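Local coordinates for protein HTH-type transcriptional regulator LysG (Mycobacterium tuberculosis, PDB 3ISP) that binds DNA as a homodimeric LysR-family transcriptional regulator, and probably activates expression of the exporter LysE while repressing its own gene, at residues R171-V174 with Q175-S179; L193-N196 with R197-L201. All blocks are in the same frame, centred on the assembly; numbering follows the deposited sequence.

Contact 1 (R171-V174 with Q175-S179)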
loop_
_atom_site.group_PDB
_atom_site.type_symbol
_atom_site.label_atom_id
_atom_site.label_comp_id
_atom_site.label_asym_id
_atom_site.label_seq_id
_atom_site.Cartn_x
_atom_site.Cartn_y
_atom_site.Cartn_z
ATOM N N ARG A 171 -12.074 -33.810 -15.312
ATOM C CA ARG A 171 -11.434 -35.118 -15.446
ATOM C C ARG A 171 -10.176 -35.076 -16.319
ATOM O O ARG A 171 -9.156 -35.688 -15.972
ATOM C CB ARG A 171 -12.425 -36.169 -15.964
ATOM C CG ARG A 171 -13.816 -36.033 -15.388
ATOM C CD ARG A 171 -14.549 -37.357 -15.345
ATOM N NE ARG A 171 -15.837 -37.216 -14.666
ATOM C CZ ARG A 171 -16.346 -38.112 -13.822
ATOM N NH1 ARG A 171 -15.670 -39.221 -13.538
ATOM N NH2 ARG A 171 -17.525 -37.894 -13.250
ATOM N N PRO A 172 -10.244 -34.360 -17.457
ATOM C CA PRO A 172 -9.029 -34.145 -18.249
ATOM C C PRO A 172 -7.890 -33.600 -17.394
ATOM O O PRO A 172 -6.775 -34.116 -17.486
ATOM C CB PRO A 172 -9.471 -33.117 -19.287
ATOM C CG PRO A 172 -10.915 -33.415 -19.492
ATOM C CD PRO A 172 -11.435 -33.810 -18.130
ATOM N N PHE A 173 -8.162 -32.596 -16.562
ATOM C CA PHE A 173 -7.120 -32.087 -15.668
ATOM C C PHE A 173 -6.536 -33.160 -14.745
ATOM O O PHE A 173 -5.319 -33.211 -14.549
ATOM C CB PHE A 173 -7.567 -30.885 -14.822
ATOM C CG PHE A 173 -6.485 -30.395 -13.907
ATOM C CD1 PHE A 173 -5.571 -29.445 -14.341
ATOM C CD2 PHE A 173 -6.329 -30.933 -12.645
ATOM C CE1 PHE A 173 -4.541 -29.015 -13.517
ATOM C CE2 PHE A 173 -5.302 -30.506 -11.822
ATOM C CZ PHE A 173 -4.405 -29.542 -12.262
ATOM N N VAL A 174 -7.399 -33.993 -14.163
ATOM C CA VAL A 174 -6.929 -35.080 -13.311
ATOM C C VAL A 174 -6.079 -36.074 -14.086
ATOM O O VAL A 174 -4.980 -36.402 -13.650
ATOM C CB VAL A 174 -8.075 -35.832 -12.616
ATOM C CG1 VAL A 174 -7.548 -37.102 -11.975
ATOM C CG2 VAL A 174 -8.725 -34.948 -11.565
ATOM N N GLN A 175 -6.583 -36.546 -15.230
ATOM C CA GLN A 175 -5.789 -37.407 -16.113
ATOM C C GLN A 175 -4.391 -36.842 -16.325
ATOM O O GLN A 175 -3.393 -37.505 -16.046
ATOM C CB GLN A 175 -6.461 -37.613 -17.478
ATOM C CG GLN A 175 -7.415 -38.823 -17.590
ATOM C CD GLN A 175 -6.710 -40.174 -17.414
ATOM O OE1 GLN A 175 -6.712 -41.021 -18.321
ATOM N NE2 GLN A 175 -6.101 -40.378 -16.241
ATOM N N ARG A 176 -4.310 -35.613 -16.814
ATOM C CA ARG A 176 -3.014 -35.070 -17.179
ATOM C C ARG A 176 -2.109 -34.855 -15.963
ATOM O O ARG A 176 -0.909 -35.099 -16.028
ATOM C CB ARG A 176 -3.171 -33.789 -18.023
ATOM C CG ARG A 176 -1.854 -33.088 -18.414
ATOM C CD ARG A 176 -0.923 -33.994 -19.235
ATOM N NE ARG A 176 0.453 -33.489 -19.300
ATOM C CZ ARG A 176 1.274 -33.406 -18.248
ATOM N NH1 ARG A 176 0.859 -33.776 -17.042
ATOM N NH2 ARG A 176 2.511 -32.939 -18.390
ATOM N N HIS A 177 -2.677 -34.427 -14.842
ATOM C CA HIS A 177 -1.845 -33.935 -13.745
ATOM C C HIS A 177 -1.962 -34.719 -12.443
ATOM O O HIS A 177 -1.061 -34.673 -11.605
ATOM C CB HIS A 177 -2.124 -32.455 -13.495
ATOM C CG HIS A 177 -1.927 -31.593 -14.706
ATOM N ND1 HIS A 177 -0.687 -31.146 -15.107
ATOM C CD2 HIS A 177 -2.816 -31.094 -15.600
ATOM C CE1 HIS A 177 -0.821 -30.410 -16.196
ATOM N NE2 HIS A 177 -2.102 -30.364 -16.517
ATOM N N LEU A 178 -3.064 -35.438 -12.276
ATOM C CA LEU A 178 -3.295 -36.186 -11.041
ATOM C C LEU A 178 -3.745 -37.609 -11.333
ATOM O O LEU A 178 -4.683 -38.120 -10.714
ATOM C CB LEU A 178 -4.332 -35.472 -10.177
ATOM C CG LEU A 178 -4.001 -33.999 -9.963
ATOM C CD1 LEU A 178 -5.186 -33.289 -9.360
ATOM C CD2 LEU A 178 -2.764 -33.867 -9.096
ATOM N N SER A 179 -3.079 -38.241 -12.294
ATOM C CA SER A 179 -3.379 -39.621 -12.633
ATOM C C SER A 179 -3.062 -40.498 -11.430
ATOM O O SER A 179 -3.826 -41.401 -11.084
ATOM C CB SER A 179 -2.573 -40.057 -13.861
ATOM O OG SER A 179 -1.241 -39.565 -13.799
#

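Contact 2 (L193-N196 with R197-L201)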
loop_
_atom_site.group_PDB
_atom_site.type_symbol
_atom_site.label_atom_id
_atom_site.label_comp_id
_atom_site.label_asym_id
_atom_site.label_seq_id
_atom_site.Cartn_x
_atom_site.Cartn_y
_atom_site.Cartn_z
ATOM N N LEU A 193 -5.556 -23.141 -9.127
ATOM C CA LEU A 193 -6.211 -21.873 -9.387
ATOM C C LEU A 193 -6.215 -20.979 -8.143
ATOM O O LEU A 193 -5.604 -21.294 -7.118
ATOM C CB LEU A 193 -7.645 -22.115 -9.827
ATOM C CG LEU A 193 -7.851 -23.036 -11.013
ATOM C CD1 LEU A 193 -9.321 -23.056 -11.385
ATOM C CD2 LEU A 193 -6.989 -22.566 -12.169
ATOM N N ALA A 194 -6.929 -19.870 -8.250
ATOM C CA ALA A 194 -7.043 -18.899 -7.178
ATOM C C ALA A 194 -7.677 -17.625 -7.727
ATOM O O ALA A 194 -7.528 -17.310 -8.907
ATOM C CB ALA A 194 -5.684 -18.600 -6.578
ATOM N N TRP A 195 -8.386 -16.900 -6.871
ATOM C CA TRP A 195 -8.995 -15.646 -7.275
ATOM C C TRP A 195 -7.953 -14.555 -7.400
ATOM O O TRP A 195 -8.078 -13.658 -8.235
ATOM C CB TRP A 195 -10.079 -15.228 -6.279
ATOM C CG TRP A 195 -11.350 -15.941 -6.519
ATOM C CD1 TRP A 195 -11.541 -17.299 -6.549
ATOM C CD2 TRP A 195 -12.619 -15.349 -6.784
ATOM N NE1 TRP A 195 -12.860 -17.584 -6.825
ATOM C CE2 TRP A 195 -13.542 -16.402 -6.972
ATOM C CE3 TRP A 195 -13.065 -14.034 -6.888
ATOM C CZ2 TRP A 195 -14.882 -16.176 -7.246
ATOM C CZ3 TRP A 195 -14.402 -13.812 -7.169
ATOM C CH2 TRP A 195 -15.295 -14.881 -7.341
ATOM N N ASN A 196 -6.926 -14.646 -6.564
ATOM C CA ASN A 196 -5.847 -13.664 -6.540
ATOM C C ASN A 196 -4.835 -14.017 -5.457
ATOM O O ASN A 196 -4.896 -15.103 -4.884
ATOM C CB ASN A 196 -6.403 -12.255 -6.327
ATOM C CG ASN A 196 -7.227 -12.146 -5.070
ATOM O OD1 ASN A 196 -6.737 -12.387 -3.967
ATOM N ND2 ASN A 196 -8.486 -11.784 -5.227
ATOM N N ARG A 197 -3.912 -13.110 -5.163
ATOM C CA ARG A 197 -2.842 -13.421 -4.209
ATOM C C ARG A 197 -3.359 -13.598 -2.782
ATOM O O ARG A 197 -2.872 -14.454 -2.041
ATOM C CB ARG A 197 -1.732 -12.363 -4.246
ATOM C CG ARG A 197 -1.479 -11.761 -5.620
ATOM C CD ARG A 197 -1.530 -12.802 -6.709
ATOM N NE ARG A 197 -1.462 -12.177 -8.022
ATOM C CZ ARG A 197 -0.330 -11.971 -8.688
ATOM N NH1 ARG A 197 0.828 -12.345 -8.156
ATOM N NH2 ARG A 197 -0.356 -11.394 -9.885
ATOM N N ASP A 198 -4.352 -12.799 -2.405
ATOM C CA ASP A 198 -4.905 -12.857 -1.052
ATOM C C ASP A 198 -5.783 -14.100 -0.823
ATOM O O ASP A 198 -6.126 -14.437 0.320
ATOM C CB ASP A 198 -5.675 -11.566 -0.722
ATOM C CG ASP A 198 -4.873 -10.302 -1.038
ATOM O OD1 ASP A 198 -3.618 -10.384 -1.121
ATOM O OD2 ASP A 198 -5.502 -9.228 -1.211
ATOM N N ASP A 199 -6.148 -14.780 -1.906
ATOM C CA ASP A 199 -6.906 -16.022 -1.796
ATOM C C ASP A 199 -6.060 -17.098 -1.143
ATOM O O ASP A 199 -5.039 -17.514 -1.688
ATOM C CB ASP A 199 -7.379 -16.505 -3.158
ATOM C CG ASP A 199 -8.316 -17.679 -3.050
ATOM O OD1 ASP A 199 -8.711 -17.999 -1.902
ATOM O OD2 ASP A 199 -8.653 -18.280 -4.106
ATOM N N GLY A 200 -6.479 -17.543 0.034
ATOM C CA GLY A 200 -5.705 -18.513 0.777
ATOM C C GLY A 200 -6.371 -19.871 0.764
ATOM O O GLY A 200 -5.825 -20.844 1.289
ATOM N N LEU A 201 -7.557 -19.930 0.166
ATOM C CA LEU A 201 -8.349 -21.153 0.142
ATOM C C LEU A 201 -7.561 -22.396 -0.274
ATOM O O LEU A 201 -7.559 -23.391 0.434
ATOM C CB LEU A 201 -9.586 -20.968 -0.734
ATOM C CG LEU A 201 -10.891 -20.787 0.042
ATOM C CD1 LEU A 201 -10.589 -20.453 1.491
ATOM C CD2 LEU A 201 -11.755 -19.713 -0.587
#

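Contact 1 (R171-V174 with Q175-S179)
Phe173 lays one ring face under the imidazole of His177, one helical turn further along helix 171-177. The two rings form an offset stack, with centroids 4.6 Å apart and planes 30° from parallel. His177 CD2 sits over the phenyl face, 3.4 Å from Phe173 CE1, while His177 CB makes a CH-pi contact with the same ring. Phe173 reaches this place because its CG stands anti to the backbone N (chi1 179°). Leu178 takes the ring's edge, with Leu178 CD1 3.7 Å from Phe173 CE2, and Leu178 CB lies 4.0 Å from Val174 CG1. Backbone bonds of the i to i+4 kind hold the turn: Gln175 N to Arg171 O is 2.8 Å and almost straight, and Arg176 N with Pro172 O and His177 N with Phe173 O follow. Leu178 is the first residue to leave helical geometry. Proline suits position 172, in the first turn, where its missing N-H costs no helical bond. Ala190 and Pro191 touch the side chains of Phe173 and His177, and Val257 of strand 255-271 touches Leu178. Phe173 and Leu178 thus form the buried apolar side, partly exposed His177 lays its imidazole along the phenyl ring, and Gln175 and Arg176 suit the exposed side.

Contact 2 (L193-N196 with R197-L201)
Asp199 turns its carboxylate back toward the backbone of Ala194 and Trp195, with its plane nearly perpendicular (86°) to the indole of Trp195. Trp195 N donates to Asp199 OD2 over 3.1 Å in a nearly straight bond (169°), arriving on the anti side and a little out of the carboxylate plane. Around this bond Asp199 OD2 meets carbon, with Ala194 CA at 3.5 Å and Trp195 CD1 at 3.9 Å. Because Asp199 CG is anti to its own backbone N (chi1 -172°), the carboxylate can reach across the turn. The methyl of Ala194 also faces the carboxylate, and its small size lets the two chains come this close, while the indole leads off to meet the ring of Phe227.

The other carboxylate oxygen serves the helix that follows. Leu201 N donates to Asp199 OD1 over 3.1 Å, approaching from above the carboxylate plane; this closes an Asx turn, a capping bond at the start of helix 201-210. One acidic side chain thus ties the incoming chain to the outgoing helix in the LysR substrate-binding domain, and two N-H donors would be expected to favour its charged form.

Residues 196-199 make a type I beta turn, in which Asp199 N donates to Asn196 O at 3.2 Å, coming from well above the carbonyl plane. Asn196 turns its amide over this bend. Its CG lies between the backbone N and the carbonyl carbon, which carries Asn196 OD1 over the following backbone, 2.9 Å from Asp198 N and farther from Asp199 N; both bonds are weak. A short amide suits this place, since it offers an acceptor close to its own main chain. Arg197 directs its long side chain elsewhere, and its guanidinium forms a salt bridge with Asp123 of the second subunit.

Contact 1 closes before contact 2 opens, and both belong to the LysR substrate-binding domain, about 21 Å apart between centres and about 7 Å between nearest atoms. Contact 1 is formed within helix 171-177, which follows strand 155-169 of the six-stranded mixed sheet and packs on strand 255-271. Contact 2 lies in the loop leading to helix 201-210; helix 224-232 packs against Leu193 and meets the Trp195 ring through Phe227. The chain joining them passes Ala190 and Pro191. Contact 1, its centre about 34 Å from that of the chain, is an outlying helix held within its own chain, whereas contact 2, about 16 Å between the same centres, takes part in joining two subunits through Arg197.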